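Local coordinates for Ketoacyl_synth_N domain-containing protein (Photorhabdus luminescens subsp. laumondii, PDB 6SMO) that belongs to the ketosynthase family of the thiolase superfamily, probably takes part in polyketide or fatty-acid chain extension, and binds a pentaoxododecanal chain, at residues Ile13-Asn18 against Arg47-Phe52; Ile23-Ile28 against Leu324-Phe328. One frame throughout, in Å; residues are numbered along the deposited sequence.

Following the chain from its N terminus, strand 5-13 runs out into the loop 13-18, which leads into helix 20-31. Contact 1 closes a short loop, with 28 residues between its ends: it lays the turn after strand 5-13 against the segment leaving strand 46-47. Contact 2 closes a far longer one, bringing helix 20-31 onto helix 319-329 in the C-terminal part of the chain across 295 residues. Because 23-28 lies inside the loop of contact 1 while 324-328 lies beyond it, the two closures cross. Their centres are about 15 Å apart, and Ile23 joins them by packing on His14 and Gly17. Together they tie helix 20-31 and its leading loop to segment 47-52 and helix 319-329.

Contact 1 of 2, residues Ile13-Asn18 against Arg47-Phe52; sequences IHPDGN and RTLSDF
Pro15 sits against Leu49, and from there the two irregular segments diverge until the CA atoms of Asn18 and Phe52 are 7.2 Å apart, 13-18 being folded into a tight turn by a backbone bond from His14 N to Gly17 O. At the centre Pro15 CG rests 3.5 Å from the carbonyl oxygen of Thr48, while Leu49 CD2 presses on the peptide joining His14 to Pro15. The other Leu49 branch, CD1, lies over a face of the Phe52 ring and also meets Ile13 CD1 at 3.8 Å. Ile13 gets there with CG1 held between its backbone N and carbonyl carbon (chi1 59°), which also brings CD1 up to Phe52 CE1 from an oblique direction. Both Ile13 and Leu49 touch Tyr72 of helix 68-84. Arg47, bent at chi3, carries its guanidinium past Pro15 CB to form a salt bridge, Asp16 OD1 meeting NH1 at the guanidinium edge; the modelled 2.5 Å is doubtful in detail. Asn18 ND2 donates to Ser50 O at 3.1 Å (N-H...O angle 136°), the oxygen tilted from the amide plane. Arg47 NH2 has a second salt bridge to Asp311, and His14 NE2 bonds to Leu310 O. An apolar centre with a salt bridge at one end and an amide hydrogen bond at the other joins the turn to 47-52 near the surface, where solvent would partly screen the ion pair.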
ATOM      1  N   ILE C  13     -17.773   5.808  11.935  1.00 44.18           N
ATOM      2  CA  ILE C  13     -18.629   6.989  11.614  1.00 45.14           C
ATOM      3  C   ILE C  13     -19.414   6.631  10.354  1.00 45.18           C
ATOM      4  O   ILE C  13     -18.863   5.989   9.502  1.00 44.55           O
ATOM      5  CB  ILE C  13     -17.819   8.285  11.462  1.00 45.80           C
ATOM      6  CG1 ILE C  13     -16.764   8.189  10.364  1.00 46.02           C
ATOM      7  CG2 ILE C  13     -17.195   8.689  12.776  1.00 46.08           C
ATOM      8  CD1 ILE C  13     -16.146   9.509  10.025  1.00 46.38           C
ATOM      9  N   HIS C  14     -20.672   7.033  10.257  1.00 45.72           N
ATOM     10  CA  HIS C  14     -21.491   6.621   9.091  1.00 46.29           C
ATOM     11  C   HIS C  14     -22.624   7.625   8.887  1.00 47.51           C
ATOM     12  O   HIS C  14     -22.868   8.393   9.791  1.00 48.54           O
ATOM     13  CB  HIS C  14     -21.999   5.213   9.388  1.00 46.12           C
ATOM     14  CG  HIS C  14     -22.701   4.513   8.283  1.00 46.54           C
ATOM     15  ND1 HIS C  14     -24.036   4.265   8.313  1.00 46.73           N
ATOM     16  CD2 HIS C  14     -22.260   3.969   7.144  1.00 46.94           C
ATOM     17  CE1 HIS C  14     -24.394   3.628   7.235  1.00 46.88           C
ATOM     18  NE2 HIS C  14     -23.331   3.431   6.517  1.00 46.95           N
ATOM     19  N   PRO C  15     -23.316   7.652   7.734  1.00 48.24           N
ATOM     20  CA  PRO C  15     -24.448   8.534   7.526  1.00 49.38           C
ATOM     21  C   PRO C  15     -25.514   8.299   8.600  1.00 50.31           C
ATOM     22  O   PRO C  15     -26.207   9.197   8.920  1.00 50.62           O
ATOM     23  CB  PRO C  15     -24.984   8.007   6.200  1.00 49.32           C
ATOM     24  CG  PRO C  15     -23.760   7.651   5.456  1.00 48.70           C
ATOM     25  CD  PRO C  15     -22.938   6.964   6.512  1.00 48.00           C
ATOM     26  N   ASP C  16     -25.689   7.056   9.017  1.00 50.88           N
ATOM     27  CA  ASP C  16     -26.602   6.692  10.123  1.00 52.46           C
ATOM     28  C   ASP C  16     -26.049   7.155  11.478  1.00 53.32           C
ATOM     29  O   ASP C  16     -26.835   7.273  12.391  1.00 55.90           O
ATOM     30  CB  ASP C  16     -27.030   5.229  10.032  1.00 52.77           C
ATOM     31  CG  ASP C  16     -28.009   4.928   8.912  1.00 52.94           C
ATOM     32  OD1 ASP C  16     -28.434   5.852   8.238  1.00 52.34           O
ATOM     33  OD2 ASP C  16     -28.340   3.762   8.734  1.00 54.00           O
ATOM     34  N   GLY C  17     -24.740   7.260  11.671  1.00 52.52           N
ATOM     35  CA  GLY C  17     -24.289   7.755  12.983  1.00 52.90           C
ATOM     36  C   GLY C  17     -22.849   8.220  13.012  1.00 52.65           C
ATOM     37  O   GLY C  17     -22.043   7.655  12.317  1.00 51.89           O
ATOM     38  N   ASN C  18     -22.512   9.131  13.916  1.00 53.47           N
ATOM     39  CA  ASN C  18     -21.113   9.608  13.999  1.00 53.58           C
ATOM     40  C   ASN C  18     -20.372   8.889  15.122  1.00 52.50           C
ATOM     41  O   ASN C  18     -19.263   9.274  15.419  1.00 51.92           O
ATOM     42  CB  ASN C  18     -21.023  11.124  14.081  1.00 54.95           C
ATOM     43  CG  ASN C  18     -21.302  11.798  12.760  1.00 56.26           C
ATOM     44  OD1 ASN C  18     -21.236  11.176  11.705  1.00 56.57           O
ATOM     45  ND2 ASN C  18     -21.625  13.076  12.817  1.00 57.13           N
ATOM     46  N   ARG C  47     -24.442   8.254  -0.126  1.00 57.58           N
ATOM     47  CA  ARG C  47     -24.905   8.854   1.154  1.00 56.79           C
ATOM     48  C   ARG C  47     -23.711   9.493   1.873  1.00 56.11           C
ATOM     49  O   ARG C  47     -22.771   8.752   2.227  1.00 55.17           O
ATOM     50  CB  ARG C  47     -25.571   7.797   2.038  1.00 56.21           C
ATOM     51  CG  ARG C  47     -26.899   7.284   1.502  1.00 56.55           C
ATOM     52  CD  ARG C  47     -27.486   6.208   2.395  1.00 56.37           C
ATOM     53  NE  ARG C  47     -27.855   6.724   3.708  1.00 56.43           N
ATOM     54  CZ  ARG C  47     -28.236   5.979   4.743  1.00 56.81           C
ATOM     55  NH1 ARG C  47     -28.547   6.560   5.890  1.00 57.16           N
ATOM     56  NH2 ARG C  47     -28.305   4.662   4.638  1.00 56.89           N
ATOM     57  N   THR C  48     -23.755  10.814   2.073  1.00 55.77           N
ATOM     58  CA  THR C  48     -22.723  11.609   2.791  1.00 55.49           C
ATOM     59  C   THR C  48     -22.966  11.506   4.302  1.00 54.94           C
ATOM     60  O   THR C  48     -24.044  11.015   4.693  1.00 53.76           O
ATOM     61  CB  THR C  48     -22.733  13.073   2.331  1.00 56.09           C
ATOM     62  OG1 THR C  48     -24.040  13.604   2.553  1.00 56.92           O
ATOM     63  CG2 THR C  48     -22.359  13.233   0.875  1.00 56.39           C
ATOM     64  N   LEU C  49     -21.998  11.951   5.110  1.00 55.36           N
ATOM     65  CA  LEU C  49     -22.122  12.051   6.590  1.00 56.31           C
ATOM     66  C   LEU C  49     -22.969  13.283   6.932  1.00 58.82           C
ATOM     67  O   LEU C  49     -22.877  14.285   6.195  1.00 59.03           O
ATOM     68  CB  LEU C  49     -20.732  12.156   7.223  1.00 55.14           C
ATOM     69  CG  LEU C  49     -19.782  10.988   6.963  1.00 54.10           C
ATOM     70  CD1 LEU C  49     -18.420  11.265   7.577  1.00 53.72           C
ATOM     71  CD2 LEU C  49     -20.345   9.680   7.498  1.00 53.80           C
ATOM     72  N   SER C  50     -23.758  13.199   8.009  1.00 61.27           N
ATOM     73  CA  SER C  50     -24.634  14.286   8.524  1.00 63.58           C
ATOM     74  C   SER C  50     -24.058  14.837   9.834  1.00 65.77           C
ATOM     75  O   SER C  50     -23.720  14.023  10.718  1.00 65.89           O
ATOM     76  CB  SER C  50     -26.046  13.798   8.710  1.00 64.09           C
ATOM     77  OG  SER C  50     -26.616  13.413   7.468  1.00 64.36           O
ATOM     78  N   ASP C  51     -23.951  16.167   9.940  1.00 67.53           N
ATOM     79  CA  ASP C  51     -23.496  16.901  11.153  1.00 69.20           C
ATOM     80  C   ASP C  51     -22.088  16.431  11.542  1.00 69.13           C
ATOM     81  O   ASP C  51     -21.862  16.173  12.742  1.00 69.55           O
ATOM     82  CB  ASP C  51     -24.485  16.722  12.309  1.00 70.64           C
ATOM     83  CG  ASP C  51     -25.900  17.173  11.990  1.00 72.35           C
ATOM     84  OD1 ASP C  51     -26.048  18.150  11.229  1.00 73.55           O
ATOM     85  OD2 ASP C  51     -26.845  16.545  12.508  1.00 73.46           O
ATOM     86  N   PHE C  52     -21.180  16.331  10.565  1.00 69.77           N
ATOM     87  CA  PHE C  52     -19.762  15.924  10.759  1.00 70.41           C
ATOM     88  C   PHE C  52     -18.829  17.044  10.289  1.00 71.22           C
ATOM     89  O   PHE C  52     -19.062  17.616   9.206  1.00 69.93           O
ATOM     90  CB  PHE C  52     -19.449  14.625  10.010  1.00 69.32           C
ATOM     91  CG  PHE C  52     -18.024  14.155  10.173  1.00 68.28           C
ATOM     92  CD1 PHE C  52     -17.627  13.477  11.316  1.00 68.04           C
ATOM     93  CD2 PHE C  52     -17.074  14.408   9.194  1.00 67.40           C
ATOM     94  CE1 PHE C  52     -16.316  13.054  11.470  1.00 67.52           C
ATOM     95  CE2 PHE C  52     -15.764  13.984   9.351  1.00 67.12           C
ATOM     96  CZ  PHE C  52     -15.387  13.307  10.488  1.00 67.24           C
TER

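Contact 2 of 2, residues Ile23-Ile28 against Leu324-Phe328; sequences IKSKVI and LASSF
Leu324 packs against Ile23 and Val27 where two helices of this thiolase-like fold cross at a right angle, their local axes 11.1 Å apart with a crossing angle of -90°. The apolar contacts divide between its two methyls: CD1 approaches Ile23 CG2, and CD2 meets Val27 CG2 tip to tip at 3.8 Å. A second apolar pair lies to one side, where Ile28 CG1 and CD1 come at the CE1-CZ side of the Phe328 ring from an oblique direction. Lys24 supplies the rest. With CG anti to the backbone N (chi1 -165°), its chain heads for the other helix; CG rises over one face of Phe328, and the bends at chi3 and chi4 keep the ammonium on that same face. NZ lies 4.8 Å from the ring centroid, 27° off the normal, an off-centre cation-pi contact that leaves NZ a weak hydrogen bond to Ser332 O. Strands 5-13 and 351-356 touch helix 319-329 as well, through Ser327 on Val10 and Phe328 on Ile352. The Ser327 hydroxyl turns back to Val323 O in its own helix, so it is the methylene that faces the lysine, with CB 3.6 Å from Lys24 CD.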
ATOM      1  N   ILE C  23     -24.978   4.394  15.541  1.00 56.82           N
ATOM      2  CA  ILE C  23     -25.105   3.477  14.366  1.00 57.21           C
ATOM      3  C   ILE C  23     -25.871   2.220  14.801  1.00 59.05           C
ATOM      4  O   ILE C  23     -26.823   1.841  14.091  1.00 59.30           O
ATOM      5  CB  ILE C  23     -23.724   3.131  13.766  1.00 56.34           C
ATOM      6  CG1 ILE C  23     -22.996   4.374  13.247  1.00 55.55           C
ATOM      7  CG2 ILE C  23     -23.853   2.075  12.677  1.00 56.23           C
ATOM      8  CD1 ILE C  23     -21.500   4.205  13.123  1.00 55.12           C
ATOM      9  N   LYS C  24     -25.469   1.608  15.923  1.00 60.14           N
ATOM     10  CA  LYS C  24     -26.022   0.320  16.427  1.00 61.02           C
ATOM     11  C   LYS C  24     -27.515   0.479  16.748  1.00 61.58           C
ATOM     12  O   LYS C  24     -28.282  -0.451  16.435  1.00 62.13           O
ATOM     13  CB  LYS C  24     -25.250  -0.168  17.658  1.00 61.20           C
ATOM     14  CG  LYS C  24     -25.500  -1.623  18.031  1.00 61.54           C
ATOM     15  CD  LYS C  24     -24.565  -2.153  19.097  1.00 62.66           C
ATOM     16  CE  LYS C  24     -24.967  -1.752  20.501  1.00 64.18           C
ATOM     17  NZ  LYS C  24     -26.070  -2.598  21.018  1.00 65.26           N
ATOM     18  N   SER C  25     -27.907   1.610  17.347  1.00 62.40           N
ATOM     19  CA  SER C  25     -29.308   1.927  17.734  1.00 63.22           C
ATOM     20  C   SER C  25     -30.186   2.087  16.484  1.00 64.08           C
ATOM     21  O   SER C  25     -31.379   1.732  16.559  1.00 64.26           O
ATOM     22  CB  SER C  25     -29.371   3.157  18.606  1.00 63.40           C
ATOM     23  OG  SER C  25     -28.833   4.286  17.934  1.00 63.53           O
ATOM     24  N   LYS C  26     -29.619   2.595  15.384  1.00 64.34           N
ATOM     25  CA  LYS C  26     -30.348   2.875  14.116  1.00 65.86           C
ATOM     26  C   LYS C  26     -30.607   1.563  13.363  1.00 65.79           C
ATOM     27  O   LYS C  26     -31.754   1.363  12.921  1.00 65.63           O
ATOM     28  CB  LYS C  26     -29.563   3.857  13.240  1.00 66.50           C
ATOM     29  CG  LYS C  26     -30.365   4.503  12.117  1.00 67.82           C
ATOM     30  CD  LYS C  26     -31.287   5.609  12.585  1.00 70.08           C
ATOM     31  CE  LYS C  26     -32.070   6.245  11.455  1.00 71.47           C
ATOM     32  NZ  LYS C  26     -32.928   7.352  11.938  1.00 72.84           N
ATOM     33  N   VAL C  27     -29.583   0.714  13.215  1.00 65.93           N
ATOM     34  CA  VAL C  27     -29.651  -0.549  12.417  1.00 66.97           C
ATOM     35  C   VAL C  27     -30.622  -1.531  13.087  1.00 68.46           C
ATOM     36  O   VAL C  27     -31.335  -2.233  12.345  1.00 69.55           O
ATOM     37  CB  VAL C  27     -28.262  -1.186  12.192  1.00 66.16           C
ATOM     38  CG1 VAL C  27     -27.370  -0.296  11.338  1.00 65.55           C
ATOM     39  CG2 VAL C  27     -27.562  -1.558  13.491  1.00 66.24           C
ATOM     40  N   ILE C  28     -30.652  -1.580  14.425  1.00 69.26           N
ATOM     41  CA  ILE C  28     -31.593  -2.435  15.213  1.00 71.70           C
ATOM     42  C   ILE C  28     -33.027  -1.957  14.949  1.00 73.15           C
ATOM     43  O   ILE C  28     -33.907  -2.821  14.763  1.00 73.93           O
ATOM     44  CB  ILE C  28     -31.244  -2.428  16.718  1.00 71.82           C
ATOM     45  CG1 ILE C  28     -29.918  -3.145  16.989  1.00 71.34           C
ATOM     46  CG2 ILE C  28     -32.375  -3.024  17.545  1.00 72.25           C
ATOM     47  CD1 ILE C  28     -29.332  -2.874  18.358  1.00 71.40           C
ATOM     48  N   LEU C 324     -19.900  -3.533  14.894  1.00 42.80           N
ATOM     49  CA  LEU C 324     -21.255  -3.788  15.461  1.00 43.84           C
ATOM     50  C   LEU C 324     -21.261  -5.124  16.216  1.00 44.34           C
ATOM     51  O   LEU C 324     -21.762  -5.149  17.357  1.00 44.38           O
ATOM     52  CB  LEU C 324     -22.295  -3.786  14.334  1.00 44.21           C
ATOM     53  CG  LEU C 324     -23.044  -2.471  14.114  1.00 44.95           C
ATOM     54  CD1 LEU C 324     -22.092  -1.290  14.002  1.00 44.93           C
ATOM     55  CD2 LEU C 324     -23.926  -2.558  12.877  1.00 45.43           C
ATOM     56  N   ALA C 325     -20.727  -6.186  15.599  1.00 44.61           N
ATOM     57  CA  ALA C 325     -20.693  -7.566  16.144  1.00 45.28           C
ATOM     58  C   ALA C 325     -19.952  -7.588  17.486  1.00 45.80           C
ATOM     59  O   ALA C 325     -20.394  -8.326  18.389  1.00 45.61           O
ATOM     60  CB  ALA C 325     -20.054  -8.502  15.148  1.00 44.85           C
ATOM     61  N   SER C 326     -18.870  -6.810  17.607  1.00 46.67           N
ATOM     62  CA  SER C 326     -18.058  -6.654  18.844  1.00 47.63           C
ATOM     63  C   SER C 326     -18.894  -5.989  19.946  1.00 49.22           C
ATOM     64  O   SER C 326     -18.771  -6.413  21.112  1.00 50.01           O
ATOM     65  CB  SER C 326     -16.794  -5.877  18.572  1.00 46.93           C
ATOM     66  OG  SER C 326     -15.960  -6.572  17.656  1.00 46.30           O
ATOM     67  N   SER C 327     -19.708  -4.990  19.585  1.00 50.27           N
ATOM     68  CA  SER C 327     -20.604  -4.241  20.507  1.00 52.23           C
ATOM     69  C   SER C 327     -21.733  -5.153  21.005  1.00 54.11           C
ATOM     70  O   SER C 327     -22.069  -5.069  22.202  1.00 56.09           O
ATOM     71  CB  SER C 327     -21.154  -2.998  19.851  1.00 52.34           C
ATOM     72  OG  SER C 327     -20.107  -2.107  19.495  1.00 52.83           O
ATOM     73  N   PHE C 328     -22.294  -5.987  20.119  1.00 54.71           N
ATOM     74  CA  PHE C 328     -23.388  -6.947  20.426  1.00 56.12           C
ATOM     75  C   PHE C 328     -22.903  -7.987  21.445  1.00 56.12           C
ATOM     76  O   PHE C 328     -23.646  -8.267  22.406  1.00 56.38           O
ATOM     77  CB  PHE C 328     -23.907  -7.625  19.153  1.00 57.11           C
ATOM     78  CG  PHE C 328     -24.972  -6.854  18.410  1.00 58.78           C
ATOM     79  CD1 PHE C 328     -26.221  -6.648  18.977  1.00 60.00           C
ATOM     80  CD2 PHE C 328     -24.735  -6.348  17.140  1.00 59.33           C
ATOM     81  CE1 PHE C 328     -27.204  -5.943  18.297  1.00 61.16           C
ATOM     82  CE2 PHE C 328     -25.719  -5.644  16.460  1.00 60.11           C
ATOM     83  CZ  PHE C 328     -26.951  -5.444  17.040  1.00 60.95           C
TER